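Calcium-dependent protein kinase, putative (Plasmodium falciparum, PDB 3MSE) probably phosphorylates serine and threonine residues of other proteins under calcium control, this chain being its calcium-binding C-terminal EF-hand domain. Local coordinates at residues K11-M14 / R20-I23; S32-H37 / G98-K103; L44-K47 / N51-G54; T63-V68 / W73-I78; I117-D122 / K127-S132. One frame throughout, in Å; residues are numbered along the deposited sequence. Where two conformers were deposited one is given.

Interaction 1 of 5, residues K11-M14 / R20-I23; sequences KSYM and RNII
Tyr-13 and Asn-21 meet as two flat groups laid one over the other, where two successive helices of the calcium-binding EF-hand domain of this kinase are joined by a short loop: Tyr-13 belongs to helix 4-13, and Asn-21 lies in the first turns of the long helix 18-48. The amide plane of Asn-21 lies within 5° of the Tyr-13 ring, and ND2 sits 3.5 Å above the ring plane of Tyr-13, over its centre. The ring is carried there by a first torsion that sets CG anti to the backbone nitrogen (chi1 -172°), while CB of Asn-21 comes up to the phenol oxygen, 3.4 Å from Tyr-13 OH.

Both ends of the amide are engaged. Asn-21 ND2 donates to Tyr-13 O, a fairly straight bond (166° at the hydrogen) whose donor stands above the carbonyl plane, off the lone pairs. Asn-21 OD1 in turn accepts from two nitrogens of one guanidinium, which grips it side-on. These bonds fix the rotation of the amide and keep it parallel to the ring. The Arg-20 chain folds back through bends at chi2 and chi3 to reach its neighbour, and its plane is tilted from that of the Tyr-13 ring. Beyond the contact, Arg-20 NH1 is bonded to Thr-179 OG1 near the C-terminus, and Ile-84 of the second subunit packs on both Tyr-13 and Asn-21. The grip on Asn-21 OD1 measures 3.0 Å from Arg-20 NE and 2.8 Å from Arg-20 NH2.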
# COMPACT_ATOMS: atom_id res chain seq x y z
N LYS A 11 -15.14 -12.65 8.75
CA LYS A 11 -15.29 -13.59 9.87
C LYS A 11 -14.11 -13.57 10.81
O LYS A 11 -14.27 -13.80 12.01
CB LYS A 11 -15.51 -15.01 9.36
CG LYS A 11 -16.91 -15.28 8.83
CD LYS A 11 -16.83 -16.45 7.82
CE LYS A 11 -18.14 -17.17 7.64
NZ LYS A 11 -18.21 -18.40 8.52
N SER A 12 -12.92 -13.32 10.28
CA SER A 12 -11.78 -13.17 11.16
C SER A 12 -11.80 -11.80 11.87
O SER A 12 -11.48 -11.70 13.05
CB SER A 12 -10.48 -13.37 10.38
OG SER A 12 -9.40 -12.81 11.09
N TYR A 13 -12.22 -10.77 11.15
CA TYR A 13 -12.30 -9.40 11.71
C TYR A 13 -13.23 -9.35 12.92
O TYR A 13 -12.90 -8.74 13.95
CB TYR A 13 -12.79 -8.46 10.61
CG TYR A 13 -12.76 -6.97 10.93
CD1 TYR A 13 -11.57 -6.25 10.86
CD2 TYR A 13 -13.93 -6.28 11.18
CE1 TYR A 13 -11.54 -4.87 11.09
CE2 TYR A 13 -13.92 -4.90 11.43
CZ TYR A 13 -12.71 -4.21 11.37
OH TYR A 13 -12.70 -2.85 11.61
N MET A 14 -14.38 -10.02 12.81
CA MET A 14 -15.41 -10.01 13.86
C MET A 14 -14.92 -10.57 15.19
O MET A 14 -15.50 -10.29 16.22
CB MET A 14 -16.68 -10.75 13.38
CG MET A 14 -16.66 -12.30 13.60
SD MET A 14 -18.03 -13.14 12.76
CE MET A 14 -17.64 -14.85 13.17
N ARG A 20 -8.26 -3.19 18.54
CA ARG A 20 -7.52 -3.77 17.41
C ARG A 20 -8.08 -3.27 16.09
O ARG A 20 -7.34 -2.85 15.20
CB ARG A 20 -7.62 -5.30 17.44
CG ARG A 20 -6.46 -6.05 16.83
CD ARG A 20 -6.41 -6.12 15.31
NE ARG A 20 -7.64 -6.53 14.64
CZ ARG A 20 -7.71 -7.39 13.61
NH1 ARG A 20 -6.62 -8.00 13.15
NH2 ARG A 20 -8.88 -7.67 13.05
N ASN A 21 -9.40 -3.30 15.98
CA ASN A 21 -10.04 -2.92 14.74
C ASN A 21 -10.00 -1.40 14.49
O ASN A 21 -9.94 -0.96 13.36
CB ASN A 21 -11.46 -3.48 14.68
CG ASN A 21 -11.47 -5.02 14.53
OD1 ASN A 21 -10.43 -5.62 14.27
ND2 ASN A 21 -12.62 -5.63 14.71
N ILE A 22 -10.02 -0.61 15.56
CA ILE A 22 -9.81 0.84 15.43
C ILE A 22 -8.44 1.12 14.80
O ILE A 22 -8.33 1.90 13.84
CB ILE A 22 -10.01 1.56 16.77
CG1 ILE A 22 -11.50 1.58 17.08
CG2 ILE A 22 -9.46 3.03 16.69
CD1 ILE A 22 -11.82 1.80 18.53
N ILE A 23 -7.43 0.43 15.31
CA ILE A 23 -6.07 0.45 14.76
C ILE A 23 -6.05 0.00 13.30
O ILE A 23 -5.38 0.63 12.47
CB ILE A 23 -5.12 -0.42 15.63
CG1 ILE A 23 -5.00 0.16 17.04
CG2 ILE A 23 -3.71 -0.54 14.98
CD1 ILE A 23 -4.44 -0.83 18.10
O HOH W 1 -8.72 -9.83 10.85

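Interaction 2 of 5, residues S32-H37 / G98-K103; sequences SVINNH and GCYRWK
Tyr-100 carries this contact from its side alone, reaching across to Ile-34 and His-37 on the middle of the long helix 18-48. Segment 98-103 begins with the last residues of helix 92-99. Gly-98 and Cys-99 are still helical, and Cys-99 O accepts a hydrogen bond from Asn-9 ND2 of the second subunit. At Tyr-100 the backbone leaves the helix, with psi swinging to 137°. Its side chain has CG anti to the backbone nitrogen (chi1 -173°), which sends the ring across to the long helix although the CA atoms of His-37 and Tyr-100 remain 7.6 Å apart.

The phenol end meets Ile-34: Tyr-100 OH lies 3.6 Å from Ile-34 CG1 and 3.8 Å from Ile-34 CG2, so the oxygen rests against both branches of the isoleucine. Farther down the ring, CE1 of Tyr-100 approaches His-37 CB at 4.1 Å, one helical turn along. The backbone oxygen of Ile-34 lies near the ring plane at its edge. No hydrogen bond links the segments, and the join is one of van der Waals contact.

Beyond Arg-101, Trp-102 lays a face of its indole against the tyrosine: Tyr-100 CD2 stands 3.5 Å above the indole plane of Trp-102, over its centre. The ring nitrogen Trp-102 NE1 is hydrogen-bonded back to Ala-97 O. Tyr-100 is thus flanked by the indole and the long helix just after helix 92-99. The contact ties the exit from helix 92-99 to the middle of helix 18-48, with the second subunit packing Tyr-92 on Ser-32 and Ile-24 on Trp-102.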
# COMPACT_ATOMS: atom_id res chain seq x y z
N SER A 32 -6.79 3.81 1.58
CA SER A 32 -7.69 4.66 0.85
C SER A 32 -6.91 5.81 0.17
O SER A 32 -7.16 6.14 -0.98
CB SER A 32 -8.73 5.22 1.80
OG SER A 32 -9.89 5.56 1.08
N VAL A 33 -5.97 6.41 0.91
CA VAL A 33 -5.19 7.55 0.41
C VAL A 33 -4.35 7.08 -0.77
O VAL A 33 -4.43 7.64 -1.85
CB VAL A 33 -4.31 8.16 1.52
CG1 VAL A 33 -3.23 9.11 0.93
CG2 VAL A 33 -5.18 8.90 2.55
N ILE A 34 -3.59 6.02 -0.54
CA ILE A 34 -2.79 5.37 -1.57
C ILE A 34 -3.63 5.05 -2.81
O ILE A 34 -3.24 5.39 -3.93
CB ILE A 34 -2.11 4.10 -1.00
CG1 ILE A 34 -1.02 4.52 -0.01
CG2 ILE A 34 -1.57 3.22 -2.12
CD1 ILE A 34 -0.45 3.41 0.86
N ASN A 35 -4.78 4.43 -2.60
CA ASN A 35 -5.69 4.03 -3.67
C ASN A 35 -6.27 5.20 -4.45
O ASN A 35 -6.61 5.06 -5.63
CB ASN A 35 -6.82 3.16 -3.08
CG ASN A 35 -7.95 2.89 -4.08
OD1 ASN A 35 -9.03 3.47 -3.98
ND2 ASN A 35 -7.68 2.03 -5.04
N ASN A 36 -6.42 6.35 -3.80
CA ASN A 36 -6.86 7.57 -4.49
C ASN A 36 -5.81 8.05 -5.48
O ASN A 36 -6.15 8.37 -6.62
CB ASN A 36 -7.23 8.68 -3.51
CG ASN A 36 -8.52 8.40 -2.75
OD1 ASN A 36 -9.49 7.89 -3.32
ND2 ASN A 36 -8.52 8.72 -1.46
N HIS A 37 -4.55 8.08 -5.04
CA HIS A 37 -3.41 8.40 -5.92
C HIS A 37 -3.39 7.46 -7.12
O HIS A 37 -3.31 7.91 -8.26
CB HIS A 37 -2.06 8.33 -5.17
CG HIS A 37 -1.87 9.38 -4.12
ND1 HIS A 37 -2.10 10.72 -4.35
CD2 HIS A 37 -1.43 9.29 -2.84
CE1 HIS A 37 -1.84 11.41 -3.25
NE2 HIS A 37 -1.43 10.57 -2.32
N GLY A 98 6.64 5.50 -12.57
CA GLY A 98 7.22 6.82 -12.76
C GLY A 98 6.34 7.96 -12.28
O GLY A 98 6.84 9.07 -12.10
N CYS A 99 5.05 7.67 -12.07
CA CYS A 99 4.06 8.68 -11.68
C CYS A 99 3.82 8.74 -10.18
O CYS A 99 3.34 9.77 -9.68
CB CYS A 99 2.70 8.44 -12.35
SG CYS A 99 2.67 8.70 -14.10
N TYR A 100 4.14 7.66 -9.47
CA TYR A 100 3.79 7.55 -8.06
C TYR A 100 4.85 8.17 -7.17
O TYR A 100 6.04 7.96 -7.39
CB TYR A 100 3.57 6.07 -7.67
CG TYR A 100 3.03 5.86 -6.28
CD1 TYR A 100 1.66 6.01 -6.00
CD2 TYR A 100 3.88 5.51 -5.23
CE1 TYR A 100 1.17 5.82 -4.69
CE2 TYR A 100 3.39 5.32 -3.93
CZ TYR A 100 2.05 5.47 -3.67
OH TYR A 100 1.60 5.28 -2.39
N ARG A 101 4.43 8.92 -6.16
CA ARG A 101 5.40 9.50 -5.22
C ARG A 101 5.79 8.47 -4.17
O ARG A 101 5.00 8.15 -3.28
CB ARG A 101 4.86 10.76 -4.55
CG ARG A 101 5.93 11.55 -3.79
CD ARG A 101 5.48 12.97 -3.50
NE ARG A 101 6.48 13.75 -2.77
CZ ARG A 101 6.44 13.98 -1.46
NH1 ARG A 101 7.40 14.70 -0.88
NH2 ARG A 101 5.46 13.49 -0.71
N TRP A 102 7.01 7.97 -4.28
CA TRP A 102 7.51 6.89 -3.44
C TRP A 102 7.97 7.34 -2.05
O TRP A 102 8.10 6.53 -1.14
CB TRP A 102 8.59 6.08 -4.19
CG TRP A 102 7.97 5.33 -5.35
CD1 TRP A 102 7.98 5.69 -6.66
CD2 TRP A 102 7.18 4.14 -5.26
NE1 TRP A 102 7.26 4.79 -7.41
CE2 TRP A 102 6.76 3.83 -6.57
CE3 TRP A 102 6.80 3.31 -4.21
CZ2 TRP A 102 5.98 2.70 -6.86
CZ3 TRP A 102 6.02 2.19 -4.49
CH2 TRP A 102 5.63 1.89 -5.80
N LYS A 103 8.19 8.65 -1.89
CA LYS A 103 8.63 9.22 -0.61
C LYS A 103 7.75 8.77 0.58
O LYS A 103 6.53 8.80 0.50
CB LYS A 103 8.71 10.76 -0.73
CG LYS A 103 9.12 11.51 0.53
CD LYS A 103 10.63 11.51 0.76
CE LYS A 103 10.98 12.33 2.00
NZ LYS A 103 12.41 12.18 2.36

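Interaction 3 of 5, residues L44-K47 / N51-G54; sequences LFYK and NHNG. With CA (calcium ion), chain E.
Two aromatic side chains of helix 18-48, Phe-45 and Tyr-46, reach the calcium loop in different ways: one by its edge, the other by its face. Both have CG anti to the backbone nitrogen (chi1 -178° for Phe-45 and -174° for Tyr-46), which carries the rings from the helix toward residues 51-54.

Phe-45 meets Gly-54 with its rim. The carbonyl oxygen Gly-54 O lies near the ring plane, 3.1 Å from Phe-45 CZ, a placement that sets the oxygen against the weakly positive C-H edge. Gly-54 itself has a positive phi, a backbone state that favours glycine.

Tyr-46 instead presents a face to His-52. The imidazole carbon His-52 CE1 stands 3.8 Å above the tyrosine plane, offset toward the rim, and Tyr-46 CZ is its nearest atom. The planes make 33° and the centroids of the Tyr-46 and His-52 rings are 5.0 Å apart, an oblique pairing.

Between and beyond these contacts the loop turns its amides to the metal. Asn-51 is a calcium ligand, and Asn-53 OD1 binds the calcium at 2.4 Å, joined by a water and by Asp-49, Ser-55 and Glu-60. Asp-49 OD2 also accepts from Gly-54 N, which braces the loop from within. Phe-45 further touches Phe-95 on helix 92-99. Entering helix, calcium loop and the aromatic side chains against it form the first half of a canonical EF-hand.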
# COMPACT_ATOMS: atom_id res chain seq x y z
N LEU A 44 -5.44 8.89 -15.63
CA LEU A 44 -4.44 9.48 -16.51
C LEU A 44 -4.05 8.50 -17.60
O LEU A 44 -4.05 8.84 -18.78
CB LEU A 44 -3.21 9.91 -15.70
CG LEU A 44 -2.21 10.83 -16.39
CD1 LEU A 44 -2.86 12.18 -16.74
CD2 LEU A 44 -1.00 11.03 -15.48
N PHE A 45 -3.74 7.26 -17.20
CA PHE A 45 -3.39 6.21 -18.15
C PHE A 45 -4.47 6.01 -19.22
O PHE A 45 -4.16 5.87 -20.39
CB PHE A 45 -3.14 4.89 -17.39
CG PHE A 45 -2.73 3.75 -18.27
CD1 PHE A 45 -1.38 3.50 -18.52
CD2 PHE A 45 -3.68 2.91 -18.85
CE1 PHE A 45 -0.98 2.45 -19.34
CE2 PHE A 45 -3.29 1.85 -19.67
CZ PHE A 45 -1.93 1.63 -19.92
N TYR A 46 -5.73 6.02 -18.79
CA TYR A 46 -6.87 5.83 -19.68
C TYR A 46 -6.94 6.95 -20.73
O TYR A 46 -7.20 6.68 -21.90
CB TYR A 46 -8.18 5.73 -18.88
CG TYR A 46 -9.41 5.38 -19.72
CD1 TYR A 46 -9.77 4.05 -19.94
CD2 TYR A 46 -10.20 6.39 -20.28
CE1 TYR A 46 -10.89 3.72 -20.71
CE2 TYR A 46 -11.33 6.08 -21.06
CZ TYR A 46 -11.66 4.74 -21.27
OH TYR A 46 -12.76 4.43 -22.02
N LYS A 47 -6.71 8.19 -20.31
CA LYS A 47 -6.70 9.32 -21.25
C LYS A 47 -5.54 9.27 -22.24
O LYS A 47 -5.72 9.57 -23.41
CB LYS A 47 -6.75 10.66 -20.51
CG LYS A 47 -8.12 10.92 -19.85
CD LYS A 47 -8.01 11.87 -18.66
CE LYS A 47 -9.30 11.87 -17.83
NZ LYS A 47 -9.62 10.49 -17.31
N ASN A 51 -5.74 4.74 -28.25
CA ASN A 51 -6.20 3.59 -29.03
C ASN A 51 -6.74 2.48 -28.13
O ASN A 51 -7.11 1.41 -28.61
CB ASN A 51 -5.12 3.09 -29.99
CG ASN A 51 -3.90 2.52 -29.28
OD1 ASN A 51 -3.79 2.56 -28.04
ND2 ASN A 51 -2.98 1.97 -30.05
N HIS A 52 -6.80 2.75 -26.84
CA HIS A 52 -7.36 1.80 -25.87
C HIS A 52 -6.85 0.35 -26.05
O HIS A 52 -7.64 -0.60 -26.06
CB HIS A 52 -8.90 1.86 -25.87
CG HIS A 52 -9.45 3.24 -25.63
ND1 HIS A 52 -9.13 3.99 -24.51
CD2 HIS A 52 -10.30 4.00 -26.36
CE1 HIS A 52 -9.76 5.16 -24.57
NE2 HIS A 52 -10.48 5.18 -25.68
N ASN A 53 -5.54 0.20 -26.22
CA ASN A 53 -4.88 -1.11 -26.31
C ASN A 53 -4.16 -1.49 -24.99
O ASN A 53 -3.38 -2.43 -24.95
CB ASN A 53 -3.90 -1.14 -27.49
CG ASN A 53 -2.67 -0.31 -27.23
OD1 ASN A 53 -2.60 0.38 -26.22
ND2 ASN A 53 -1.67 -0.39 -28.12
N GLY A 54 -4.40 -0.71 -23.93
CA GLY A 54 -3.91 -1.08 -22.61
C GLY A 54 -2.43 -0.82 -22.37
O GLY A 54 -1.90 -1.18 -21.33
CA CA E . -2.20 2.77 -26.40
O HOH W 2 -0.89 2.55 -27.70

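Interaction 4 of 5, residues T63-V68 / W73-I78; sequences TVLASV and WDINRI. With SO4 (sulfate ion), chain C.
Helices 58-67 and 72-82 run roughly antiparallel, their short segments 63-67 and 73-78 making 144° between N-to-C directions, with axes 10.2 Å apart at closest approach. This is the helix-loop-helix connection within the EF-hand domain pair: the first helix leaves the calcium loop that ends in Glu-60, and the second follows within the same pair. The backbones come nearest at Leu-65 and Ile-75, whose CA atoms are 6.8 Å apart.

The interface is apolar. Leu-65 and Ile-75 both direct CB toward the partner helix, and Leu-65 CB rests 3.8 Å from Ile-75 CG1. Ile-75 has CG1 anti to the carbonyl carbon (chi1 -62°) and extends onward through chi2 near 180°, which lays its terminal CD1 along the backbone of the other helix, 3.6 Å from Ala-66 N. The methyl of Ala-66 meets that same CD1. A turn farther along, Leu-65 and Ile-78 reach toward each other tip to tip, and Leu-65 CD1 lies 4.1 Å from Ile-78 CG2. Ile-70 in the connecting loop touches both Leu-65 and Ile-75, closing the apolar cluster at the turn, while Met-14 of the second subunit packs on Ile-78.

On the far side of helix 72-82, away from the interface, Arg-77 holds a sulfate, probably from the crystallisation liquor. The grip uses two nitrogens on two oxygens: Arg-77 NH1 bonds O3 of the sulfate at 3.1 Å, and Arg-77 NH2 bonds O2 at 3.0 Å.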
# COMPACT_ATOMS: atom_id res chain seq x y z
N THR A 63 2.75 13.53 -26.90
CA THR A 63 1.82 14.57 -27.33
C THR A 63 1.13 15.22 -26.14
O THR A 63 0.79 16.40 -26.17
CB THR A 63 0.79 14.09 -28.38
OG1 THR A 63 -0.06 15.19 -28.73
CG2 THR A 63 -0.10 12.97 -27.84
N VAL A 64 0.92 14.44 -25.07
CA VAL A 64 0.26 15.01 -23.91
C VAL A 64 1.24 15.81 -23.05
O VAL A 64 0.91 16.91 -22.61
CB VAL A 64 -0.52 13.94 -23.09
CG1 VAL A 64 -1.05 14.53 -21.81
CG2 VAL A 64 -1.68 13.37 -23.93
N LEU A 65 2.43 15.27 -22.78
CA LEU A 65 3.42 16.02 -21.99
C LEU A 65 3.77 17.37 -22.68
O LEU A 65 3.91 18.40 -22.03
CB LEU A 65 4.69 15.17 -21.71
CG LEU A 65 4.57 13.90 -20.83
CD1 LEU A 65 5.93 13.23 -20.47
CD2 LEU A 65 3.73 14.13 -19.56
N ALA A 66 3.85 17.33 -24.01
CA ALA A 66 4.11 18.54 -24.82
C ALA A 66 3.03 19.61 -24.62
O ALA A 66 3.35 20.79 -24.47
CB ALA A 66 4.26 18.19 -26.31
N SER A 67 1.77 19.17 -24.59
CA SER A 67 0.63 20.08 -24.47
C SER A 67 0.46 20.67 -23.06
O SER A 67 -0.37 21.55 -22.85
CB SER A 67 -0.67 19.37 -24.87
OG SER A 67 -1.10 18.51 -23.83
N VAL A 68 1.25 20.17 -22.12
CA VAL A 68 1.14 20.59 -20.73
C VAL A 68 2.39 21.34 -20.24
O VAL A 68 2.45 21.74 -19.07
CB VAL A 68 0.74 19.34 -19.87
CG1 VAL A 68 1.52 19.22 -18.63
CG2 VAL A 68 -0.77 19.26 -19.67
N TRP A 73 13.44 17.91 -24.37
CA TRP A 73 14.57 17.25 -23.72
C TRP A 73 14.15 16.54 -22.44
O TRP A 73 14.67 15.48 -22.13
CB TRP A 73 15.72 18.21 -23.43
CG TRP A 73 15.26 19.57 -22.95
CD1 TRP A 73 15.14 19.99 -21.66
CD2 TRP A 73 14.90 20.69 -23.77
NE1 TRP A 73 14.72 21.30 -21.62
CE2 TRP A 73 14.56 21.76 -22.90
CE3 TRP A 73 14.84 20.90 -25.16
CZ2 TRP A 73 14.15 23.02 -23.37
CZ3 TRP A 73 14.42 22.16 -25.63
CH2 TRP A 73 14.08 23.20 -24.73
N ASP A 74 13.19 17.10 -21.71
CA ASP A 74 12.67 16.40 -20.55
C ASP A 74 11.78 15.21 -20.94
O ASP A 74 11.91 14.11 -20.37
CB ASP A 74 11.96 17.36 -19.60
CG ASP A 74 12.94 18.29 -18.86
OD1 ASP A 74 14.14 17.95 -18.73
OD2 ASP A 74 12.49 19.36 -18.41
N ILE A 75 10.89 15.42 -21.91
CA ILE A 75 9.96 14.38 -22.34
C ILE A 75 10.77 13.14 -22.75
O ILE A 75 10.46 12.03 -22.33
CB ILE A 75 9.06 14.81 -23.52
CG1 ILE A 75 8.16 16.00 -23.15
CG2 ILE A 75 8.17 13.62 -23.99
CD1 ILE A 75 7.33 16.48 -24.32
N ASN A 76 11.82 13.34 -23.55
CA ASN A 76 12.66 12.22 -23.98
C ASN A 76 13.38 11.48 -22.85
O ASN A 76 13.49 10.24 -22.89
CB ASN A 76 13.63 12.65 -25.07
CG ASN A 76 12.95 12.80 -26.44
OD1 ASN A 76 11.89 12.23 -26.69
ND2 ASN A 76 13.55 13.59 -27.30
N ARG A 77 13.86 12.21 -21.83
CA ARG A 77 14.44 11.54 -20.67
C ARG A 77 13.39 10.76 -19.87
O ARG A 77 13.71 9.69 -19.36
CB ARG A 77 15.18 12.50 -19.74
CG ARG A 77 16.40 13.16 -20.38
CD ARG A 77 16.98 14.21 -19.45
NE ARG A 77 17.60 13.60 -18.29
CZ ARG A 77 18.06 14.28 -17.24
NH1 ARG A 77 17.96 15.61 -17.20
NH2 ARG A 77 18.63 13.63 -16.23
N ILE A 78 12.18 11.30 -19.77
CA ILE A 78 11.06 10.63 -19.10
C ILE A 78 10.71 9.34 -19.86
O ILE A 78 10.57 8.27 -19.27
CB ILE A 78 9.85 11.56 -18.96
CG1 ILE A 78 10.13 12.65 -17.91
CG2 ILE A 78 8.59 10.78 -18.58
CD1 ILE A 78 9.14 13.80 -17.97
S SO4 C . 20.08 16.77 -14.05
O1 SO4 C . 19.47 17.36 -12.87
O2 SO4 C . 19.81 15.35 -14.14
O3 SO4 C . 19.46 17.42 -15.20
O4 SO4 C . 21.53 16.94 -14.01

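Interaction 5 of 5, residues I117-D122 / K127-S132; sequences IDKDED and KSDIVS. With CA (calcium ion), chain B.
The second calcium site of the chain joins the loop after helix 109-117 to the start of helix 127-133, and Asp-118 from the loop and Asp-129 from the helix both bind the metal. Their side chains lie alongside each other, pointing the same way, with carboxylate planes 65° apart. Asp-118 OD2 binds calcium at 2.3 Å and Asp-129 OD2 at 2.5 Å. Asp-122 adds both carboxylate oxygens, and two waters and Tyr-124 O complete the sphere.

Asp-129 is fixed by more than the metal. Its CB rests 3.4 Å from Ile-117 O, and its OD2 also accepts from Ser-126 N. The other oxygen, OD1, takes a bond from a calcium-bound water that accepts in turn from Asp-120 N. Asp-118 OD1, meanwhile, accepts from Gly-123 N, which draws the loop around its first ligand. This is the EF-hand arrangement of helix, loop and helix, here closed by an aspartate from the exiting helix that gives the metal one oxygen. The Asp-118 to Glu-121 stretch forms a type I turn.

Outside the metal sphere, the Lys-119 chain bends at chi3 (93°) and slides past Asp-129 to Ser-132, where NZ donates to Ser-132 OG at 2.8 Å. A further water, away from the metal, spans the backbones, donating to Ile-117 O and to Asp-129 O. Apolar contact is made by Ile-117 and Ile-130: Ile-117 CG2 lies 4.2 Å from Ile-130 CD1, with Ile-117 also packing on Ile-23 and Ile-26 of helix 18-48.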
# COMPACT_ATOMS: atom_id res chain seq x y z
N ILE A 117 -0.89 7.24 16.76
CA ILE A 117 -1.37 6.95 18.11
C ILE A 117 -0.50 7.59 19.20
O ILE A 117 -1.01 8.05 20.22
CB ILE A 117 -1.53 5.42 18.34
CG1 ILE A 117 -2.60 4.84 17.39
CG2 ILE A 117 -1.92 5.13 19.78
CD1 ILE A 117 -2.54 3.31 17.25
N ASP A 118 0.81 7.59 18.99
CA ASP A 118 1.76 8.22 19.89
C ASP A 118 1.67 9.74 19.70
O ASP A 118 2.46 10.34 18.98
CB ASP A 118 3.15 7.69 19.53
CG ASP A 118 4.26 8.34 20.34
OD1 ASP A 118 5.41 8.32 19.83
OD2 ASP A 118 4.00 8.85 21.45
N LYS A 119 0.67 10.36 20.35
CA LYS A 119 0.35 11.78 20.12
C LYS A 119 1.58 12.67 20.32
O LYS A 119 1.83 13.58 19.52
CB LYS A 119 -0.79 12.26 21.03
CG LYS A 119 -2.19 11.79 20.66
CD LYS A 119 -3.18 12.06 21.83
CE LYS A 119 -3.93 13.42 21.72
NZ LYS A 119 -5.06 13.64 22.75
N ASP A 120 2.33 12.39 21.38
CA ASP A 120 3.45 13.23 21.81
C ASP A 120 4.81 12.80 21.26
O ASP A 120 5.86 13.31 21.70
CB ASP A 120 3.48 13.34 23.34
CG ASP A 120 2.25 14.01 23.90
OD1 ASP A 120 1.87 15.09 23.39
OD2 ASP A 120 1.65 13.47 24.86
N GLU A 121 4.79 11.88 20.29
CA GLU A 121 5.98 11.48 19.53
C GLU A 121 7.17 11.10 20.41
O GLU A 121 8.33 11.36 20.05
CB GLU A 121 6.38 12.57 18.54
CG GLU A 121 5.25 12.99 17.61
CD GLU A 121 5.62 14.18 16.75
OE1 GLU A 121 6.81 14.55 16.72
OE2 GLU A 121 4.71 14.74 16.09
N ASP A 122 6.89 10.48 21.54
CA ASP A 122 7.93 10.04 22.48
C ASP A 122 8.41 8.61 22.21
O ASP A 122 9.29 8.11 22.90
CB ASP A 122 7.42 10.17 23.91
CG ASP A 122 6.01 9.64 24.08
OD1 ASP A 122 5.06 10.45 24.18
OD2 ASP A 122 5.84 8.39 24.09
N LYS A 127 -1.11 4.45 28.09
CA LYS A 127 -2.51 4.29 28.39
C LYS A 127 -3.31 5.52 27.91
O LYS A 127 -4.39 5.37 27.30
CB LYS A 127 -2.68 4.08 29.90
CG LYS A 127 -3.92 3.31 30.30
CD LYS A 127 -5.06 4.25 30.69
CE LYS A 127 -6.31 3.48 31.09
NZ LYS A 127 -6.12 2.70 32.34
N SER A 128 -2.77 6.71 28.14
CA SER A 128 -3.45 7.94 27.74
C SER A 128 -3.53 8.10 26.21
O SER A 128 -4.46 8.72 25.69
CB SER A 128 -2.84 9.18 28.42
OG SER A 128 -1.72 9.67 27.71
N ASP A 129 -2.55 7.56 25.49
CA ASP A 129 -2.62 7.56 24.03
C ASP A 129 -3.80 6.73 23.50
O ASP A 129 -4.41 7.09 22.47
CB ASP A 129 -1.31 7.05 23.44
CG ASP A 129 -0.18 8.05 23.58
OD1 ASP A 129 -0.43 9.28 23.53
OD2 ASP A 129 0.97 7.61 23.71
N ILE A 130 -4.13 5.65 24.21
CA ILE A 130 -5.26 4.79 23.85
C ILE A 130 -6.57 5.43 24.29
O ILE A 130 -7.57 5.38 23.57
CB ILE A 130 -5.12 3.35 24.44
CG1 ILE A 130 -3.87 2.65 23.89
CG2 ILE A 130 -6.40 2.52 24.16
CD1 ILE A 130 -3.86 2.42 22.37
N VAL A 131 -6.57 6.04 25.48
CA VAL A 131 -7.73 6.81 25.93
C VAL A 131 -8.08 7.86 24.86
O VAL A 131 -9.25 8.06 24.50
CB VAL A 131 -7.49 7.48 27.31
CG1 VAL A 131 -8.65 8.43 27.71
CG2 VAL A 131 -7.27 6.42 28.40
N SER A 132 -7.05 8.49 24.31
CA SER A 132 -7.29 9.52 23.31
C SER A 132 -7.80 8.91 22.01
O SER A 132 -8.75 9.42 21.40
CB SER A 132 -6.01 10.33 23.07
OG SER A 132 -6.27 11.27 22.05
CA CA B . 3.30 8.52 23.64
O HOH W 3 -3.58 8.54 20.36
O HOH W 4 2.16 10.50 23.34
O HOH W 5 2.92 8.45 25.59

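Overall arrangement
Helix 18-48 is the common thread: interactions 1, 2 and 3 lie in succession along it, the centres of 1 and 3 being 38 Å apart. The two calcium sites occupy opposite sides of the chain's centre, with interactions 3 and 5 separated by 46 Å between centres and belonging to different EF-hand units. Interaction 4 lies 17 Å from interaction 3, centre to centre, within the same N-terminal pair, and both fall between the segments joined by interaction 2. Interactions 1 and 5 touch directly, Ile-23 CG1 packing on Ile-117 CD1 at 4.0 Å. Interactions 1, 2 and 4 contact the second subunit, and interaction 3 does so through Leu-44, whereas no other chain touches interaction 5.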